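Local coordinates for tyrosine specific protein phosphatase (PDB 4AZ1) that probably removes phosphate from phosphotyrosine residues of proteins, as a member of the classical protein tyrosine phosphatase family from Trypanosoma cruzi, at residues N5-T10 with L282-R287; I169-L174 with L210-N215. One frame throughout, in Å; residues are numbered along the deposited sequence.

Contact 1 (N5-T10 with L282-R287)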
loop_
_atom_site.group_PDB
_atom_site.type_symbol
_atom_site.label_atom_id
_atom_site.label_comp_id
_atom_site.label_asym_id
_atom_site.label_seq_id
_atom_site.Cartn_x
_atom_site.Cartn_y
_atom_site.Cartn_z
ATOM N N ASN A 5 -2.044 -46.762 5.652
ATOM C CA ASN A 5 -2.988 -45.727 6.029
ATOM C C ASN A 5 -4.144 -46.344 6.803
ATOM O O ASN A 5 -4.640 -47.420 6.449
ATOM C CB ASN A 5 -3.484 -44.975 4.798
ATOM C CG ASN A 5 -2.448 -44.003 4.260
ATOM O OD1 ASN A 5 -1.641 -43.460 5.017
ATOM N ND2 ASN A 5 -2.460 -43.786 2.948
ATOM N N CYS A 6 -4.540 -45.682 7.884
ATOM C CA CYS A 6 -5.720 -46.080 8.639
ATOM C C CYS A 6 -6.661 -44.885 8.647
ATOM O O CYS A 6 -6.343 -43.839 9.225
ATOM C CB CYS A 6 -5.336 -46.479 10.070
ATOM S SG CYS A 6 -6.720 -47.042 11.118
ATOM N N PHE A 7 -7.801 -45.016 7.976
ATOM C CA PHE A 7 -8.766 -43.926 7.936
ATOM C C PHE A 7 -10.202 -44.411 8.138
ATOM O O PHE A 7 -11.015 -44.369 7.209
ATOM C CB PHE A 7 -8.641 -43.173 6.615
ATOM C CG PHE A 7 -9.264 -41.816 6.638
ATOM C CD1 PHE A 7 -8.840 -40.864 7.558
ATOM C CD2 PHE A 7 -10.265 -41.483 5.741
ATOM C CE1 PHE A 7 -9.420 -39.598 7.592
ATOM C CE2 PHE A 7 -10.841 -40.217 5.755
ATOM C CZ PHE A 7 -10.418 -39.276 6.686
ATOM N N PRO A 8 -10.529 -44.841 9.367
ATOM C CA PRO A 8 -11.844 -45.439 9.643
ATOM C C PRO A 8 -13.047 -44.493 9.491
ATOM O O PRO A 8 -14.177 -44.974 9.561
ATOM C CB PRO A 8 -11.714 -45.940 11.091
ATOM C CG PRO A 8 -10.559 -45.193 11.672
ATOM C CD PRO A 8 -9.637 -44.873 10.541
ATOM N N PHE A 9 -12.810 -43.200 9.267
ATOM C CA PHE A 9 -13.884 -42.224 9.031
ATOM C C PHE A 9 -14.831 -42.664 7.908
ATOM O O PHE A 9 -16.033 -42.358 7.922
ATOM C CB PHE A 9 -13.254 -40.871 8.689
ATOM C CG PHE A 9 -14.238 -39.748 8.539
ATOM C CD1 PHE A 9 -14.671 -39.035 9.652
ATOM C CD2 PHE A 9 -14.707 -39.377 7.281
ATOM C CE1 PHE A 9 -15.571 -37.980 9.522
ATOM C CE2 PHE A 9 -15.607 -38.319 7.144
ATOM C CZ PHE A 9 -16.042 -37.624 8.272
ATOM N N THR A 10 -14.292 -43.383 6.929
ATOM C CA THR A 10 -15.092 -43.819 5.785
ATOM C C THR A 10 -15.975 -45.011 6.125
ATOM O O THR A 10 -16.814 -45.418 5.316
ATOM C CB THR A 10 -14.216 -44.194 4.567
ATOM O OG1 THR A 10 -13.242 -45.168 4.960
ATOM C CG2 THR A 10 -13.514 -42.958 4.008
ATOM N N LEU A 282 -13.442 -34.005 3.486
ATOM C CA LEU A 282 -13.985 -34.187 2.136
ATOM C C LEU A 282 -12.882 -34.348 1.090
ATOM O O LEU A 282 -13.007 -35.154 0.169
ATOM C CB LEU A 282 -14.874 -33.001 1.743
ATOM C CG LEU A 282 -16.102 -32.830 2.630
ATOM C CD1 LEU A 282 -16.953 -31.624 2.194
ATOM C CD2 LEU A 282 -16.915 -34.108 2.637
ATOM N N THR A 283 -11.808 -33.575 1.217
ATOM C CA THR A 283 -10.713 -33.719 0.256
ATOM C C THR A 283 -10.048 -35.089 0.414
ATOM O O THR A 283 -9.619 -35.691 -0.570
ATOM C CB THR A 283 -9.652 -32.586 0.356
ATOM O OG1 THR A 283 -8.819 -32.788 1.504
ATOM C CG2 THR A 283 -10.317 -31.242 0.458
ATOM N N LEU A 284 -9.969 -35.586 1.649
ATOM C CA LEU A 284 -9.352 -36.893 1.875
ATOM C C LEU A 284 -10.217 -37.957 1.225
ATOM O O LEU A 284 -9.719 -38.832 0.507
ATOM C CB LEU A 284 -9.179 -37.186 3.371
ATOM C CG LEU A 284 -8.018 -36.465 4.070
ATOM C CD1 LEU A 284 -8.083 -36.691 5.566
ATOM C CD2 LEU A 284 -6.646 -36.920 3.526
ATOM N N MET A 285 -11.521 -37.858 1.455
ATOM C CA MET A 285 -12.462 -38.795 0.867
ATOM C C MET A 285 -12.391 -38.795 -0.662
ATOM O O MET A 285 -12.297 -39.861 -1.271
ATOM C CB MET A 285 -13.881 -38.505 1.360
ATOM C CG MET A 285 -14.048 -38.731 2.861
ATOM S SD MET A 285 -15.660 -38.178 3.474
ATOM C CE MET A 285 -16.712 -39.517 2.851
ATOM N N CYS A 286 -12.426 -37.615 -1.281
ATOM C CA CYS A 286 -12.310 -37.534 -2.739
ATOM C C CYS A 286 -11.021 -38.177 -3.257
ATOM O O CYS A 286 -11.056 -38.950 -4.214
ATOM C CB CYS A 286 -12.398 -36.086 -3.224
ATOM S SG CYS A 286 -14.027 -35.360 -3.004
ATOM N N ARG A 287 -9.891 -37.882 -2.615
ATOM C CA ARG A 287 -8.623 -38.495 -3.023
ATOM C C ARG A 287 -8.727 -40.010 -2.947
ATOM O O ARG A 287 -8.187 -40.722 -3.799
ATOM C CB ARG A 287 -7.464 -37.998 -2.154
ATOM C CG ARG A 287 -6.113 -38.636 -2.475
ATOM C CD ARG A 287 -5.606 -38.262 -3.883
ATOM N NE ARG A 287 -5.229 -36.849 -3.985
ATOM C CZ ARG A 287 -4.062 -36.357 -3.569
ATOM N NH1 ARG A 287 -3.158 -37.160 -3.017
ATOM N NH2 ARG A 287 -3.793 -35.066 -3.701
#

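Contact 2 (I169-L174 with L210-N215)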
loop_
_atom_site.group_PDB
_atom_site.type_symbol
_atom_site.label_atom_id
_atom_site.label_comp_id
_atom_site.label_asym_id
_atom_site.label_seq_id
_atom_site.Cartn_x
_atom_site.Cartn_y
_atom_site.Cartn_z
ATOM N N ILE A 169 -10.243 -20.584 -11.311
ATOM C CA ILE A 169 -8.903 -20.250 -10.874
ATOM C C ILE A 169 -8.305 -19.277 -11.872
ATOM O O ILE A 169 -8.475 -19.442 -13.087
ATOM C CB ILE A 169 -8.026 -21.527 -10.747
ATOM C CG1 ILE A 169 -8.386 -22.295 -9.458
ATOM C CG2 ILE A 169 -6.542 -21.177 -10.765
ATOM C CD1 ILE A 169 -7.735 -23.683 -9.364
ATOM N N THR A 170 -7.630 -18.248 -11.362
ATOM C CA THR A 170 -6.880 -17.339 -12.233
ATOM C C THR A 170 -5.424 -17.400 -11.836
ATOM O O THR A 170 -5.105 -17.338 -10.642
ATOM C CB THR A 170 -7.402 -15.881 -12.140
ATOM O OG1 THR A 170 -8.724 -15.824 -12.686
ATOM C CG2 THR A 170 -6.515 -14.932 -12.962
ATOM N N ARG A 171 -4.543 -17.553 -12.822
ATOM C CA ARG A 171 -3.105 -17.568 -12.556
ATOM C C ARG A 171 -2.466 -16.324 -13.136
ATOM O O ARG A 171 -2.603 -16.048 -14.332
ATOM C CB ARG A 171 -2.453 -18.826 -13.139
ATOM C CG ARG A 171 -3.020 -20.092 -12.543
ATOM C CD ARG A 171 -2.199 -21.353 -12.839
ATOM N NE ARG A 171 -2.683 -22.417 -11.956
ATOM C CZ ARG A 171 -3.605 -23.318 -12.294
ATOM N NH1 ARG A 171 -4.125 -23.326 -13.522
ATOM N NH2 ARG A 171 -3.993 -24.224 -11.404
ATOM N N ARG A 172 -1.772 -15.580 -12.279
ATOM C CA ARG A 172 -1.122 -14.339 -12.679
ATOM C C ARG A 172 0.379 -14.502 -12.491
ATOM O O ARG A 172 0.844 -14.846 -11.401
ATOM C CB ARG A 172 -1.651 -13.167 -11.835
ATOM C CG ARG A 172 -3.174 -12.982 -11.918
ATOM C CD ARG A 172 -3.659 -11.762 -11.140
ATOM N NE ARG A 172 -5.081 -11.524 -11.373
ATOM C CZ ARG A 172 -6.068 -11.947 -10.578
ATOM N NH1 ARG A 172 -5.806 -12.631 -9.472
ATOM N NH2 ARG A 172 -7.327 -11.678 -10.897
ATOM N N TYR A 173 1.129 -14.297 -13.564
ATOM C CA TYR A 173 2.580 -14.405 -13.504
ATOM C C TYR A 173 3.112 -12.980 -13.437
ATOM O O TYR A 173 2.882 -12.161 -14.335
ATOM C CB TYR A 173 3.127 -15.204 -14.715
ATOM C CG TYR A 173 2.450 -16.558 -14.815
ATOM C CD1 TYR A 173 2.868 -17.629 -14.023
ATOM C CD2 TYR A 173 1.359 -16.751 -15.654
ATOM C CE1 TYR A 173 2.225 -18.861 -14.079
ATOM C CE2 TYR A 173 0.720 -17.975 -15.726
ATOM C CZ TYR A 173 1.155 -19.026 -14.933
ATOM O OH TYR A 173 0.521 -20.244 -14.998
ATOM N N LEU A 174 3.813 -12.694 -12.351
ATOM C CA LEU A 174 4.099 -11.325 -11.970
ATOM C C LEU A 174 5.597 -11.089 -11.789
ATOM O O LEU A 174 6.375 -12.026 -11.556
ATOM C CB LEU A 174 3.328 -10.993 -10.678
ATOM C CG LEU A 174 1.799 -11.039 -10.826
ATOM C CD1 LEU A 174 1.090 -11.072 -9.473
ATOM C CD2 LEU A 174 1.302 -9.844 -11.660
ATOM N N LEU A 210 -3.348 -27.504 -4.842
ATOM C CA LEU A 210 -2.329 -28.295 -4.160
ATOM C C LEU A 210 -1.250 -28.757 -5.136
ATOM O O LEU A 210 -0.087 -28.917 -4.755
ATOM C CB LEU A 210 -2.960 -29.477 -3.420
ATOM C CG LEU A 210 -3.942 -29.047 -2.324
ATOM C CD1 LEU A 210 -4.630 -30.253 -1.731
ATOM C CD2 LEU A 210 -3.209 -28.278 -1.240
ATOM N N THR A 211 -1.638 -28.967 -6.390
ATOM C CA THR A 211 -0.669 -29.296 -7.433
ATOM C C THR A 211 0.311 -28.139 -7.604
ATOM O O THR A 211 1.519 -28.356 -7.689
ATOM C CB THR A 211 -1.357 -29.640 -8.759
ATOM O OG1 THR A 211 -1.992 -30.920 -8.636
ATOM C CG2 THR A 211 -0.348 -29.692 -9.904
ATOM N N ASN A 212 -0.205 -26.910 -7.623
ATOM C CA ASN A 212 0.669 -25.745 -7.643
ATOM C C ASN A 212 1.638 -25.747 -6.475
ATOM O O ASN A 212 2.832 -25.553 -6.673
ATOM C CB ASN A 212 -0.131 -24.440 -7.638
ATOM C CG ASN A 212 -0.811 -24.177 -8.954
ATOM O OD1 ASN A 212 -1.957 -23.740 -8.993
ATOM N ND2 ASN A 212 -0.117 -24.472 -10.047
ATOM N N VAL A 213 1.113 -25.954 -5.266
ATOM C CA VAL A 213 1.950 -26.003 -4.071
ATOM C C VAL A 213 3.086 -27.002 -4.244
ATOM O O VAL A 213 4.259 -26.653 -4.066
ATOM C CB VAL A 213 1.127 -26.321 -2.795
ATOM C CG1 VAL A 213 2.031 -26.650 -1.632
ATOM C CG2 VAL A 213 0.253 -25.146 -2.434
ATOM N N LYS A 214 2.744 -28.230 -4.630
ATOM C CA LYS A 214 3.731 -29.302 -4.771
ATOM C C LYS A 214 4.802 -29.012 -5.816
ATOM O O LYS A 214 5.966 -29.393 -5.643
ATOM C CB LYS A 214 3.046 -30.608 -5.155
ATOM C CG LYS A 214 2.106 -31.166 -4.121
ATOM C CD LYS A 214 1.492 -32.454 -4.650
ATOM C CE LYS A 214 0.004 -32.521 -4.343
ATOM N NZ LYS A 214 -0.714 -33.455 -5.257
ATOM N N ASN A 215 4.404 -28.372 -6.913
ATOM C CA ASN A 215 5.335 -28.077 -8.002
ATOM C C ASN A 215 6.154 -26.807 -7.729
ATOM O O ASN A 215 7.067 -26.472 -8.484
ATOM C CB ASN A 215 4.579 -27.982 -9.342
ATOM C CG ASN A 215 3.964 -29.313 -9.771
ATOM O OD1 ASN A 215 4.115 -30.329 -9.092
ATOM N ND2 ASN A 215 3.259 -29.307 -10.902
#

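Contact 1 (N5-T10 with L282-R287)
The ring of Phe7 meets Leu284 through its far corner, CZ lying 3.7 Å from Leu284 CD1, with CE1 close to the same methyl and CB of the leucine a little farther off. A flat, apolar ring and a branched aliphatic chain suit this meeting of loop and helix, the more so as Leu284 also rests on Ala242 and Leu246 of helix 232-247. Beside this pair, Met285 brings its sulfur to the rim of a second ring, SD sitting 3.7 Å from Phe9 CE2. It lies 85° off the ring normal, a Met-aromatic contact made at the edge. The flexible thioether suits that place: CG beside the backbone N (chi1 -65°) and an extended chi2 carry SD to the ring edge, and the bend at chi3 (75°) turns CE aside from it. Thr10 adds a looser touch, its CG2 4.4 Å from Met285 CG.

The turn that carries both rings runs into a 3-10 segment beginning at Pro8, and Thr10 OG1 donates a hydrogen bond of 3.3 Å to Phe7 O, tying its ends together. Phe9 CB packs 3.8 Å above the plane of the Phe7 ring, toward its rim. Farther out, Asn5 binds the backbone of Leu246 and Leu251, and Phe9 stacks on Tyr281. The arrangement is an N-terminal loop, just ahead of helix 14-30, laid against helix 274-288 of the phosphatase domain.

Contact 2 (I169-L174 with L210-N215)
Strand 169-174 and helix 210-215 run well apart, their closest CA atoms, those of Arg171 and Asn212, being 10.3 Å from each other, and a long arginine and a short asparagine side chain reach toward each other from opposite directions to bridge the interval. This is a helix facing the central mixed sheet of the protein tyrosine phosphatase fold: helix 203-215 lies against one face of the sheet, with Asn212 also touching Val189 and Leu115 on strands 184-191 and 115-118.

Arginine suits the strand side because its length spans the gap and its NE and NH2 N-H groups lie on one edge of the guanidinium, able to share one acceptor. CG lies beside the backbone N (chi1 -61°) and the chain is extended from CG to NE, which carries the guanidinium out to the helix. Asparagine suits the helix side by offering a carbonyl oxygen on a short stem. Arg171 NH2 donates to Asn212 OD1 at 3.2 Å with an N-H...O angle of 153°, and Arg171 NE gives the same OD1 a weak second bond of 3.3 Å. One oxygen is therefore held in a fork, at the edge of the guanidinium and close to its plane. The amide plane is turned 72° from that of the guanidinium, so the two flat groups meet steeply instead of lying flat on each other.

The arginine is steadied from within its own strand, since Ile169 CG2 covers one face of its guanidinium. Glu164, on the adjacent strand 151-164, forms a long, weak ion pair with Arg171 NH1, the guanidinium nitrogen that Asn212 does not engage. Asn212 OD1 takes the two bonds, and Asn212 ND2 lies 3.8 Å from Arg171 NE.

In the fold
From the N terminus, the chain passes through residues 5-10 before helix 14-30 and then builds most of the domain before contact 1 closes a loop of 271 residues at helix 274-288. Contact 2 is nested inside it: strand 169-177 leads to strand 184-191 and then to helix 203-215, closing a loop of 35 residues. Contact 1 ties the chain's beginning to a late helix, whereas contact 2 ties a helix to the central sheet. Their centres are 25 Å apart, yet the segments approach where Arg287 NH2 lies 3.8 Å from Lys214 NZ; Glu247 pairs with Arg287 and, weakly, with Lys214, which probably offsets these like charges.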